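Local coordinates for glucose 1-dehydrogenase (Haloferax mediterranei, PDB 2B5W), which catalyses the zinc-dependent oxidation of D-glucose and related aldose sugars with NAD(+) or, preferably, NADP(+) as electron acceptor, working as a homodimer, at residues Gly330-Pro333 / Glu338-Phe341; Ala158-Tyr163 / Val306-Ala311; Gln258-Leu263 / His288-Leu293. The protein carries 1 engineered substitution. All coordinates share one frame; numbering follows the deposited sequence. Where two conformers were deposited one is given.

In the fold
The three contacts are spread over the two domains of one dehydrogenase chain. Contact 1 joins a strand of the mixed sheet to the turn that follows, with the side chain of Ala340 about 12 Å from the zinc ion. Contact 2 joins two helices, where the side chain of His308 is about 10 Å from NADP. Contact 3 belongs to the far part of the nucleotide-binding domain. Centres of contacts 1 and 3 are about 41 Å apart, on opposite sides of the chain's centre; those of contacts 2 and 3 are about 25 Å apart, with nearest atoms about 9 Å apart. Contacts 2 and 3 both reach the second subunit, whereas contact 1 touches no other chain.

Contact 1 (Gly330-Pro333 / Glu338-Phe341); sequences GVHP and EAAF
The mixed sheet of the zinc-binding domain ends one of its strands here: His332, near the end of strand 328-333, lies against Ala339 and Ala340 in the 3-10 turn that follows. Both alanines gather over one face of the imidazole. The methyl of Ala339 makes a CH-pi contact, its CB 3.8 Å from the centroid of the His332 ring and 24° off the ring normal, displaced toward the NE2 side. From CB of Ala339 to NE2 of His332 is 3.5 Å. Farther along the ring, the backbone N of Ala340 stands 3.6 Å from His332 ND1, above the face and not hydrogen-bonded to it, and CB of Ala340 comes to 3.9 Å from the same ND1. That nitrogen is buried by the contact and has no polar partner in the model, so the turn holds the ring by van der Waals and CH-pi contact. Placing CG anti to the carbonyl carbon (chi1 -63°) swings the imidazole back along its own strand, above Gly330, where a beta carbon on Gly330 would come within 2.5 Å of His332 CE1, too close to fit. The chain is making a crossover between parallel neighbours: strand 328-333 pairs with strand 349-353, His332 bonding through its backbone to Ala351 and Glu353, and the turn lies in the connection between them. A leucine in place of His332 would probably cost the Ala339 methyl its CH-pi partner, removing the flat face on which it rests. The turn has anchors of its own. Phe341 N bonds to Glu338 O at 2.9 Å, Ala340 O accepts a hydrogen bond from Thr350 OG1, and the Ala340 side chain, which packs on Ile352, is about 10 Å from that of the zinc ligand Glu64.

Contact 2 (Ala158-Tyr163 / Val306-Ala311); sequences ALEHAY and VEHFEA
His308 NE2 donates to Glu160 OE1 over 2.8 Å, and this bond carries nearly the whole contact between helices 149-164 and 306-318. It is almost straight, with an N-H...O angle of 171°. The two flat groups use it differently. For the imidazole the oxygen sits at the edge, almost exactly in the ring plane; for the carboxylate the donor arrives obliquely from above, well out of its plane. Carboxylate and ring stand nearly perpendicular, 85° apart. Glu160 spans the gap because its chain is fully stretched: CG is anti to the backbone N (chi1 -170°), and the next torsion is also extended, which carries the carboxylate away from its own helix to the waiting ring. His308 is gripped at both nitrogens, since ND1 takes a hydrogen bond from the backbone N of His305, just ahead of the helix. With ND1 accepting and NE2 donating, the ring is fixed in rotation; this pattern is consistent with the proton on NE2 and would probably disfavour a second one on ND1. The second carboxylate oxygen, Glu160 OE2, faces a like charge, standing 4.6 Å from OE1 of Glu307, a solvent-exposed residue. A second imidazole is near, with His161 NE2 5.1 Å from His308 NE2, too far for a bond. Lys157 packs on His308, and Ala168 of the second subunit lies against Glu160 and His161, so the bond borders the dimer interface. Helix 149-164 also carries Glu150, a zinc and substrate ligand, while helix 306-318 follows the NADP-binding Ser301-Asn303 stretch. This His-carboxylate hydrogen bond links two helices; with the His308 side chain about 7 Å from that of substrate-binding Asn303 and about 10 Å from NADP, it probably flanks the interdomain cleft of this zinc-containing alcohol dehydrogenase.

Contact 3 (Gln258-Leu263 / His288-Leu293); sequences QSVQAL and HREMVL
Val260 meets Met291 and Glu290 with its two methyls, CG2 chiefly at the sulfur and CG1 chiefly at the glutamate chain. CG2 of Val260 abuts the sulfur, 3.5 Å from Met291 SD, the thioether lying across the valine and roughly perpendicular to it. On the other branch, CG1 of Val260 lies 3.8 Å from Glu290 CG, and the two chains run antiparallel alongside, so the glutamate contributes its aliphatic part and not its charge. Its CG also rests 3.7 Å from the carbonyl oxygen of Val260. The fork is set by Val260 CG1 being anti to its amide nitrogen (chi1 168°), with CG2 beside it, while Met291 is bent at its second and third torsions and brings the thioether over the valine. Gln261 points away at its start, but folds at chi2 until its amide end flanks the Glu290 chain. The short helical segments approach to 9.5 Å between axes and are inclined at 43°. These helices belong to the Rossmann fold of the nucleotide-binding domain: helix 253-262 is the crossover between the parallel strands 243-248 and 267-271, and helix 284-293 precedes the strand 297-300, last of the parallel sheet within this chain, whose Leu298 packs against Val260. Beyond this apolar shell lies Lys296, whose NZ forms a salt bridge with Glu290 OE2 and hydrogen bonds with the carbonyl oxygens of Val260 and Leu263. One ammonium thus ties the carboxylate to the C-terminal end of helix 253-262, and His294 ND1 bonds the same carboxylate oxygen. Further out, the second subunit bears on helix 284-293: Arg289 forms a salt bridge with its Asp277, His288 NE2 a hydrogen bond with its Glu248, and Met291 packs on Leu298 of that neighbouring subunit, while Val292 touches a bound NADP.

Contact 1 (Gly330-Pro333 / Glu338-Phe341)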
ATOM      1  N   GLY A 330      15.092  19.945 -25.581  1.00 19.54           N
ATOM      2  CA  GLY A 330      15.181  19.933 -27.031  1.00 21.23           C
ATOM      3  C   GLY A 330      13.985  19.329 -27.726  1.00 19.97           C
ATOM      4  O   GLY A 330      13.599  18.225 -27.382  1.00 20.70           O
ATOM      5  N   VAL A 331      13.424  20.053 -28.678  1.00 18.34           N
ATOM      6  CA  VAL A 331      12.451  19.533 -29.600  1.00 16.70           C
ATOM      7  C   VAL A 331      13.152  19.539 -30.963  1.00 18.51           C
ATOM      8  O   VAL A 331      13.662  20.573 -31.407  1.00 21.73           O
ATOM      9  CB  VAL A 331      11.179  20.348 -29.635  1.00 19.83           C
ATOM     10  CG1 VAL A 331      10.208  19.711 -30.592  1.00 20.67           C
ATOM     11  CG2 VAL A 331      10.534  20.369 -28.227  1.00 21.19           C
ATOM     12  N   HIS A 332      13.214  18.375 -31.574  1.00 17.87           N
ATOM     13  CA  HIS A 332      14.002  18.157 -32.774  1.00 18.15           C
ATOM     14  C   HIS A 332      13.120  17.798 -33.920  1.00 19.58           C
ATOM     15  O   HIS A 332      12.287  16.889 -33.827  1.00 19.52           O
ATOM     16  CB  HIS A 332      15.000  17.059 -32.510  1.00 17.79           C
ATOM     17  CG  HIS A 332      15.972  17.426 -31.446  1.00 23.56           C
ATOM     18  ND1 HIS A 332      15.808  17.074 -30.120  1.00 25.08           N
ATOM     19  CD2 HIS A 332      17.085  18.194 -31.499  1.00 20.90           C
ATOM     20  CE1 HIS A 332      16.807  17.579 -29.414  1.00 20.05           C
ATOM     21  NE2 HIS A 332      17.587  18.271 -30.222  1.00 28.24           N
ATOM     22  N   PRO A 333      13.296  18.484 -35.044  1.00 19.38           N
ATOM     23  CA  PRO A 333      12.551  18.085 -36.220  1.00 18.28           C
ATOM     24  C   PRO A 333      12.950  16.711 -36.684  1.00 17.08           C
ATOM     25  O   PRO A 333      14.079  16.270 -36.449  1.00 18.55           O
ATOM     26  CB  PRO A 333      12.930  19.150 -37.258  1.00 20.49           C
ATOM     27  CG  PRO A 333      14.271  19.635 -36.815  1.00 27.46           C
ATOM     28  CD  PRO A 333      14.200  19.617 -35.300  1.00 23.12           C
ATOM     29  N   GLU A 338      17.910  12.511 -34.462  1.00 26.06           N
ATOM     30  CA  GLU A 338      18.783  11.683 -33.633  1.00 27.60           C
ATOM     31  C   GLU A 338      19.060  12.277 -32.262  1.00 26.37           C
ATOM     32  O   GLU A 338      19.112  11.549 -31.262  1.00 26.58           O
ATOM     33  CB  GLU A 338      20.111  11.410 -34.357  1.00 36.37           C
ATOM     34  CG  GLU A 338      20.010  10.327 -35.415  1.00 43.13           C
ATOM     35  CD  GLU A 338      20.993  10.509 -36.554  1.00 99.82           C
ATOM     36  OE1 GLU A 338      22.178  10.804 -36.281  1.00132.97           O
ATOM     37  OE2 GLU A 338      20.577  10.361 -37.729  1.00100.44           O
ATOM     38  N   ALA A 339      19.225  13.587 -32.207  1.00 26.07           N
ATOM     39  CA  ALA A 339      19.529  14.267 -30.953  1.00 27.43           C
ATOM     40  C   ALA A 339      18.461  14.128 -29.878  1.00 27.24           C
ATOM     41  O   ALA A 339      18.721  14.348 -28.700  1.00 27.25           O
ATOM     42  CB  ALA A 339      19.795  15.741 -31.227  1.00 34.94           C
ATOM     43  N   ALA A 340      17.242  13.758 -30.263  1.00 19.71           N
ATOM     44  CA  ALA A 340      16.195  13.514 -29.284  1.00 22.94           C
ATOM     45  C   ALA A 340      16.546  12.330 -28.390  1.00 20.86           C
ATOM     46  O   ALA A 340      16.027  12.208 -27.261  1.00 21.64           O
ATOM     47  CB  ALA A 340      14.906  13.269 -29.972  1.00 22.01           C
ATOM     48  N   PHE A 341      17.408  11.434 -28.893  1.00 23.82           N
ATOM     49  CA  PHE A 341      17.837  10.247 -28.136  1.00 22.59           C
ATOM     50  C   PHE A 341      19.180  10.448 -27.385  1.00 27.41           C
ATOM     51  O   PHE A 341      19.751   9.490 -26.867  1.00 25.95           O
ATOM     52  CB  PHE A 341      17.886   9.021 -29.074  1.00 21.96           C
ATOM     53  CG  PHE A 341      16.536   8.646 -29.653  1.00 19.34           C
ATOM     54  CD1 PHE A 341      15.602   7.979 -28.897  1.00 19.89           C
ATOM     55  CD2 PHE A 341      16.205   8.994 -30.952  1.00 24.64           C
ATOM     56  CE1 PHE A 341      14.360   7.677 -29.406  1.00 21.38           C
ATOM     57  CE2 PHE A 341      14.963   8.676 -31.474  1.00 21.87           C
ATOM     58  CZ  PHE A 341      14.060   7.981 -30.693  1.00 20.93           C
TER

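Contact 2 (Ala158-Tyr163 / Val306-Ala311)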
ATOM      1  N   ALA A 158      -0.508   7.195 -10.347  1.00 14.30           N
ATOM      2  CA  ALA A 158       0.203   6.752  -9.186  1.00 17.35           C
ATOM      3  C   ALA A 158      -0.274   7.490  -7.948  1.00 15.90           C
ATOM      4  O   ALA A 158      -0.423   6.884  -6.899  1.00 15.94           O
ATOM      5  CB  ALA A 158       1.728   6.895  -9.377  1.00 16.24           C
ATOM      6  N   LEU A 159      -0.484   8.800  -8.059  1.00 16.22           N
ATOM      7  CA  LEU A 159      -0.980   9.586  -6.929  1.00 15.27           C
ATOM      8  C   LEU A 159      -2.397   9.116  -6.584  1.00 17.05           C
ATOM      9  O   LEU A 159      -2.750   8.999  -5.417  1.00 16.61           O
ATOM     10  CB  LEU A 159      -0.965  11.089  -7.228  1.00 15.55           C
ATOM     11  CG  LEU A 159       0.415  11.678  -7.539  1.00 19.96           C
ATOM     12  CD1 LEU A 159       0.346  13.159  -7.790  1.00 18.87           C
ATOM     13  CD2 LEU A 159       1.411  11.393  -6.449  1.00 20.72           C
ATOM     14  N   GLU A 160      -3.230   8.856  -7.595  1.00 17.67           N
ATOM     15  CA  GLU A 160      -4.594   8.376  -7.298  1.00 18.10           C
ATOM     16  C   GLU A 160      -4.554   7.124  -6.399  1.00 15.73           C
ATOM     17  O   GLU A 160      -5.278   7.041  -5.389  1.00 16.76           O
ATOM     18  CB  GLU A 160      -5.346   8.065  -8.582  1.00 18.45           C
ATOM     19  CG  GLU A 160      -6.832   7.795  -8.347  1.00 21.73           C
ATOM     20  CD  GLU A 160      -7.599   7.364  -9.586  1.00 28.67           C
ATOM     21  OE1 GLU A 160      -7.043   6.656 -10.451  1.00 27.01           O
ATOM     22  OE2 GLU A 160      -8.817   7.634  -9.602  1.00 32.62           O
ATOM     23  N   HIS A 161      -3.746   6.144  -6.772  1.00 15.30           N
ATOM     24  CA  HIS A 161      -3.687   4.898  -6.027  1.00 16.07           C
ATOM     25  C   HIS A 161      -2.974   5.036  -4.683  1.00 16.51           C
ATOM     26  O   HIS A 161      -3.431   4.515  -3.682  1.00 16.76           O
ATOM     27  CB  HIS A 161      -3.056   3.783  -6.853  1.00 16.75           C
ATOM     28  CG  HIS A 161      -3.905   3.339  -7.990  1.00 17.40           C
ATOM     29  ND1 HIS A 161      -4.499   2.091  -8.020  1.00 23.80           N
ATOM     30  CD2 HIS A 161      -4.239   3.941  -9.155  1.00 17.27           C
ATOM     31  CE1 HIS A 161      -5.209   1.976  -9.134  1.00 28.27           C
ATOM     32  NE2 HIS A 161      -5.048   3.075  -9.853  1.00 18.25           N
ATOM     33  N   ALA A 162      -1.878   5.778  -4.638  1.00 15.59           N
ATOM     34  CA  ALA A 162      -1.201   6.042  -3.367  1.00 15.39           C
ATOM     35  C   ALA A 162      -2.094   6.797  -2.397  1.00 14.02           C
ATOM     36  O   ALA A 162      -2.218   6.414  -1.217  1.00 16.31           O
ATOM     37  CB  ALA A 162       0.098   6.801  -3.645  1.00 19.59           C
ATOM     38  N   TYR A 163      -2.802   7.815  -2.858  1.00 16.63           N
ATOM     39  CA  TYR A 163      -3.695   8.576  -2.015  1.00 17.85           C
ATOM     40  C   TYR A 163      -4.895   7.733  -1.603  1.00 17.72           C
ATOM     41  O   TYR A 163      -5.388   7.837  -0.461  1.00 18.37           O
ATOM     42  CB  TYR A 163      -4.131   9.863  -2.697  1.00 16.50           C
ATOM     43  CG  TYR A 163      -3.024  10.863  -2.982  1.00 14.96           C
ATOM     44  CD1 TYR A 163      -1.739  10.702  -2.470  1.00 16.04           C
ATOM     45  CD2 TYR A 163      -3.284  12.000  -3.746  1.00 17.34           C
ATOM     46  CE1 TYR A 163      -0.753  11.644  -2.742  1.00 16.78           C
ATOM     47  CE2 TYR A 163      -2.316  12.926  -4.004  1.00 18.39           C
ATOM     48  CZ  TYR A 163      -1.048  12.746  -3.494  1.00 18.31           C
ATOM     49  OH  TYR A 163      -0.067  13.709  -3.769  1.00 18.59           O
ATOM     50  N   VAL A 306      -7.677   6.947 -19.411  1.00 18.20           N
ATOM     51  CA  VAL A 306      -8.289   8.157 -19.912  1.00 17.97           C
ATOM     52  C   VAL A 306      -8.493   9.217 -18.833  1.00 15.47           C
ATOM     53  O   VAL A 306      -8.163  10.369 -19.064  1.00 16.81           O
ATOM     54  CB  VAL A 306      -9.589   7.859 -20.668  1.00 20.98           C
ATOM     55  CG1 VAL A 306     -10.362   9.134 -20.973  1.00 20.29           C
ATOM     56  CG2 VAL A 306      -9.272   7.109 -21.964  1.00 19.66           C
ATOM     57  N   GLU A 307      -9.041   8.859 -17.681  1.00 17.16           N
ATOM     58  CA  GLU A 307      -9.289   9.872 -16.645  1.00 16.95           C
ATOM     59  C   GLU A 307      -8.002  10.558 -16.197  1.00 14.93           C
ATOM     60  O   GLU A 307      -8.027  11.719 -15.792  1.00 16.79           O
ATOM     61  CB  GLU A 307      -9.950   9.232 -15.432  1.00 20.46           C
ATOM     62  CG  GLU A 307     -11.369   8.771 -15.672  1.00 34.45           C
ATOM     63  CD  GLU A 307     -11.998   8.154 -14.419  1.00 39.28           C
ATOM     64  OE1 GLU A 307     -11.442   8.330 -13.293  1.00 40.68           O
ATOM     65  OE2 GLU A 307     -13.046   7.485 -14.568  1.00 38.09           O
ATOM     66  N   HIS A 308      -6.902   9.821 -16.226  1.00 15.98           N
ATOM     67  CA  HIS A 308      -5.613  10.380 -15.812  1.00 14.34           C
ATOM     68  C   HIS A 308      -5.070  11.338 -16.850  1.00 15.63           C
ATOM     69  O   HIS A 308      -4.428  12.339 -16.511  1.00 16.52           O
ATOM     70  CB  HIS A 308      -4.598   9.258 -15.578  1.00 13.28           C
ATOM     71  CG  HIS A 308      -5.074   8.216 -14.633  1.00 15.35           C
ATOM     72  ND1 HIS A 308      -5.222   6.885 -14.978  1.00 17.47           N
ATOM     73  CD2 HIS A 308      -5.523   8.334 -13.357  1.00 17.58           C
ATOM     74  CE1 HIS A 308      -5.713   6.231 -13.936  1.00 20.10           C
ATOM     75  NE2 HIS A 308      -5.897   7.086 -12.940  1.00 17.03           N
ATOM     76  N   PHE A 309      -5.319  11.049 -18.124  1.00 15.93           N
ATOM     77  CA  PHE A 309      -4.937  11.949 -19.209  1.00 15.42           C
ATOM     78  C   PHE A 309      -5.776  13.236 -19.136  1.00 16.16           C
ATOM     79  O   PHE A 309      -5.261  14.333 -19.307  1.00 16.44           O
ATOM     80  CB  PHE A 309      -5.124  11.306 -20.612  1.00 15.34           C
ATOM     81  CG  PHE A 309      -4.100  10.260 -20.984  1.00 16.97           C
ATOM     82  CD1 PHE A 309      -4.008   9.052 -20.298  1.00 15.01           C
ATOM     83  CD2 PHE A 309      -3.218  10.475 -22.046  1.00 19.17           C
ATOM     84  CE1 PHE A 309      -3.066   8.082 -20.602  1.00 16.45           C
ATOM     85  CE2 PHE A 309      -2.288   9.463 -22.405  1.00 18.25           C
ATOM     86  CZ  PHE A 309      -2.186   8.287 -21.673  1.00 18.12           C
ATOM     87  N   GLU A 310      -7.071  13.128 -18.827  1.00 15.31           N
ATOM     88  CA  GLU A 310      -7.892  14.329 -18.631  1.00 15.77           C
ATOM     89  C   GLU A 310      -7.407  15.182 -17.450  1.00 14.40           C
ATOM     90  O   GLU A 310      -7.270  16.392 -17.563  1.00 15.62           O
ATOM     91  CB  GLU A 310      -9.378  13.957 -18.463  1.00 17.63           C
ATOM     92  CG  GLU A 310     -10.022  13.397 -19.713  1.00 18.53           C
ATOM     93  CD  GLU A 310     -11.471  12.906 -19.464  1.00 20.16           C
ATOM     94  OE1 GLU A 310     -11.988  13.016 -18.352  1.00 28.85           O
ATOM     95  OE2 GLU A 310     -12.018  12.350 -20.412  1.00 28.09           O
ATOM     96  N   ALA A 311      -7.088  14.520 -16.332  1.00 15.05           N
ATOM     97  CA  ALA A 311      -6.597  15.184 -15.142  1.00 14.49           C
ATOM     98  C   ALA A 311      -5.292  15.890 -15.468  1.00 15.13           C
ATOM     99  O   ALA A 311      -5.075  17.018 -15.042  1.00 15.01           O
ATOM    100  CB  ALA A 311      -6.415  14.221 -14.022  1.00 17.12           C
TER

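Contact 3 (Gln258-Leu263 / His288-Leu293)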
ATOM      1  N   GLN A 258      14.299   1.250   1.379  1.00 21.74           N
ATOM      2  CA  GLN A 258      14.640   2.278   2.323  1.00 21.37           C
ATOM      3  C   GLN A 258      13.610   3.364   2.449  1.00 18.31           C
ATOM      4  O   GLN A 258      13.609   4.078   3.446  1.00 22.37           O
ATOM      5  CB  GLN A 258      16.002   2.904   1.989  1.00 25.28           C
ATOM      6  CG  GLN A 258      17.164   1.899   2.127  1.00 28.10           C
ATOM      7  CD  GLN A 258      17.237   1.226   3.506  1.00 32.04           C
ATOM      8  OE1 GLN A 258      16.903   1.827   4.529  1.00 34.30           O
ATOM      9  NE2 GLN A 258      17.699  -0.025   3.528  1.00 36.77           N
ATOM     10  N   SER A 259      12.714   3.465   1.465  0.50 21.83           N
ATOM     11  CA  SER A 259      11.651   4.465   1.510  0.50 21.63           C
ATOM     12  C   SER A 259      10.847   4.300   2.781  0.50 19.31           C
ATOM     13  O   SER A 259      10.418   5.264   3.375  0.50 20.84           O
ATOM     14  CB  SER A 259      10.718   4.354   0.297  0.50 24.24           C
ATOM     15  OG  SER A 259      10.067   3.089   0.221  0.50 23.28           O
ATOM     16  N   VAL A 260      10.644   3.056   3.205  1.00 21.20           N
ATOM     17  CA  VAL A 260       9.876   2.797   4.416  1.00 23.83           C
ATOM     18  C   VAL A 260      10.495   3.483   5.632  1.00 21.75           C
ATOM     19  O   VAL A 260       9.792   3.950   6.505  1.00 21.29           O
ATOM     20  CB  VAL A 260       9.745   1.269   4.621  1.00 23.22           C
ATOM     21  CG1 VAL A 260       9.199   0.909   6.010  1.00 29.22           C
ATOM     22  CG2 VAL A 260       8.816   0.726   3.519  1.00 24.58           C
ATOM     23  N   GLN A 261      11.834   3.543   5.676  1.00 19.88           N
ATOM     24  CA  GLN A 261      12.508   4.193   6.784  1.00 20.23           C
ATOM     25  C   GLN A 261      12.450   5.717   6.706  1.00 23.05           C
ATOM     26  O   GLN A 261      12.516   6.378   7.733  1.00 22.61           O
ATOM     27  CB  GLN A 261      13.968   3.726   6.876  1.00 23.54           C
ATOM     28  CG  GLN A 261      14.147   2.208   7.001  1.00 27.02           C
ATOM     29  CD  GLN A 261      13.336   1.565   8.128  1.00 29.54           C
ATOM     30  OE1 GLN A 261      12.769   0.475   7.931  1.00 35.07           O
ATOM     31  NE2 GLN A 261      13.282   2.206   9.289  1.00 30.14           N
ATOM     32  N   ALA A 262      12.313   6.264   5.492  1.00 21.39           N
ATOM     33  CA  ALA A 262      12.259   7.722   5.318  1.00 20.63           C
ATOM     34  C   ALA A 262      10.825   8.272   5.473  1.00 19.56           C
ATOM     35  O   ALA A 262      10.646   9.438   5.714  1.00 20.53           O
ATOM     36  CB  ALA A 262      12.807   8.118   3.988  1.00 21.90           C
ATOM     37  N   LEU A 263       9.809   7.406   5.393  1.00 19.28           N
ATOM     38  CA  LEU A 263       8.432   7.852   5.534  1.00 18.03           C
ATOM     39  C   LEU A 263       8.125   8.303   6.936  1.00 19.41           C
ATOM     40  O   LEU A 263       8.565   7.676   7.918  1.00 21.87           O
ATOM     41  CB  LEU A 263       7.450   6.717   5.159  1.00 17.19           C
ATOM     42  CG  LEU A 263       7.260   6.354   3.696  1.00 18.66           C
ATOM     43  CD1 LEU A 263       6.391   5.126   3.585  1.00 19.16           C
ATOM     44  CD2 LEU A 263       6.640   7.528   2.931  1.00 20.19           C
ATOM     45  N   HIS A 288       9.628  -4.623   7.791  1.00 25.62           N
ATOM     46  CA  HIS A 288       8.333  -5.184   8.151  1.00 22.01           C
ATOM     47  C   HIS A 288       7.760  -4.482   9.361  1.00 20.83           C
ATOM     48  O   HIS A 288       6.636  -4.010   9.323  1.00 22.17           O
ATOM     49  CB  HIS A 288       8.553  -6.676   8.417  1.00 22.60           C
ATOM     50  CG  HIS A 288       7.315  -7.479   8.672  1.00 26.41           C
ATOM     51  ND1 HIS A 288       7.358  -8.857   8.740  1.00 26.83           N
ATOM     52  CD2 HIS A 288       6.021  -7.132   8.881  1.00 24.14           C
ATOM     53  CE1 HIS A 288       6.137  -9.325   8.948  1.00 25.24           C
ATOM     54  NE2 HIS A 288       5.304  -8.299   9.031  1.00 23.62           N
ATOM     55  N   ARG A 289       8.525  -4.355  10.450  1.00 18.62           N
ATOM     56  CA  ARG A 289       8.015  -3.766  11.669  1.00 24.00           C
ATOM     57  C   ARG A 289       7.619  -2.269  11.506  1.00 18.35           C
ATOM     58  O   ARG A 289       6.625  -1.822  12.050  1.00 22.82           O
ATOM     59  CB  ARG A 289       9.047  -3.912  12.809  1.00 26.29           C
ATOM     60  CG  ARG A 289       8.582  -3.394  14.112  1.00 29.70           C
ATOM     61  CD  ARG A 289       9.565  -3.595  15.260  1.00 33.88           C
ATOM     62  NE  ARG A 289      10.735  -2.721  15.113  1.00 33.69           N
ATOM     63  CZ  ARG A 289      11.913  -3.079  14.616  1.00 43.20           C
ATOM     64  NH1 ARG A 289      12.155  -4.325  14.217  1.00 37.51           N
ATOM     65  NH2 ARG A 289      12.873  -2.169  14.529  1.00 36.52           N
ATOM     66  N   GLU A 290       8.437  -1.518  10.779  1.00 22.85           N
ATOM     67  CA  GLU A 290       8.172  -0.106  10.547  1.00 26.21           C
ATOM     68  C   GLU A 290       6.895   0.080   9.736  1.00 23.24           C
ATOM     69  O   GLU A 290       6.117   0.982  10.023  1.00 21.42           O
ATOM     70  CB  GLU A 290       9.355   0.510   9.824  1.00 24.18           C
ATOM     71  CG  GLU A 290       9.266   2.025   9.659  1.00 29.44           C
ATOM     72  CD  GLU A 290       9.099   2.790  10.975  1.00 37.13           C
ATOM     73  OE1 GLU A 290       9.510   2.317  12.062  1.00 35.27           O
ATOM     74  OE2 GLU A 290       8.557   3.899  10.938  1.00 28.08           O
ATOM     75  N   MET A 291       6.662  -0.792   8.754  1.00 21.03           N
ATOM     76  CA  MET A 291       5.399  -0.704   7.996  1.00 18.57           C
ATOM     77  C   MET A 291       4.214  -0.846   8.909  1.00 16.83           C
ATOM     78  O   MET A 291       3.181  -0.158   8.804  1.00 17.67           O
ATOM     79  CB  MET A 291       5.299  -1.785   6.931  1.00 18.58           C
ATOM     80  CG  MET A 291       6.203  -1.658   5.773  1.00 24.42           C
ATOM     81  SD  MET A 291       5.645  -0.456   4.551  1.00 31.11           S
ATOM     82  CE  MET A 291       4.058  -1.144   3.889  1.00 22.27           C
ATOM     83  N   VAL A 292       4.290  -1.802   9.832  1.00 18.89           N
ATOM     84  CA  VAL A 292       3.165  -2.124  10.657  1.00 17.75           C
ATOM     85  C   VAL A 292       2.959  -1.133  11.788  1.00 18.23           C
ATOM     86  O   VAL A 292       1.875  -0.556  11.940  1.00 18.10           O
ATOM     87  CB  VAL A 292       3.355  -3.557  11.251  1.00 19.18           C
ATOM     88  CG1 VAL A 292       2.287  -3.885  12.313  1.00 18.09           C
ATOM     89  CG2 VAL A 292       3.349  -4.580  10.117  1.00 21.09           C
ATOM     90  N   LEU A 293       3.986  -0.932  12.603  1.00 20.60           N
ATOM     91  CA  LEU A 293       3.836  -0.089  13.765  1.00 21.50           C
ATOM     92  C   LEU A 293       3.475   1.376  13.462  1.00 16.16           C
ATOM     93  O   LEU A 293       2.919   2.058  14.319  1.00 19.18           O
ATOM     94  CB  LEU A 293       5.100  -0.163  14.643  1.00 26.48           C
ATOM     95  CG  LEU A 293       5.327  -1.530  15.336  1.00 29.00           C
ATOM     96  CD1 LEU A 293       6.428  -1.394  16.375  1.00 31.77           C
ATOM     97  CD2 LEU A 293       4.089  -2.074  15.966  1.00 28.39           C
TER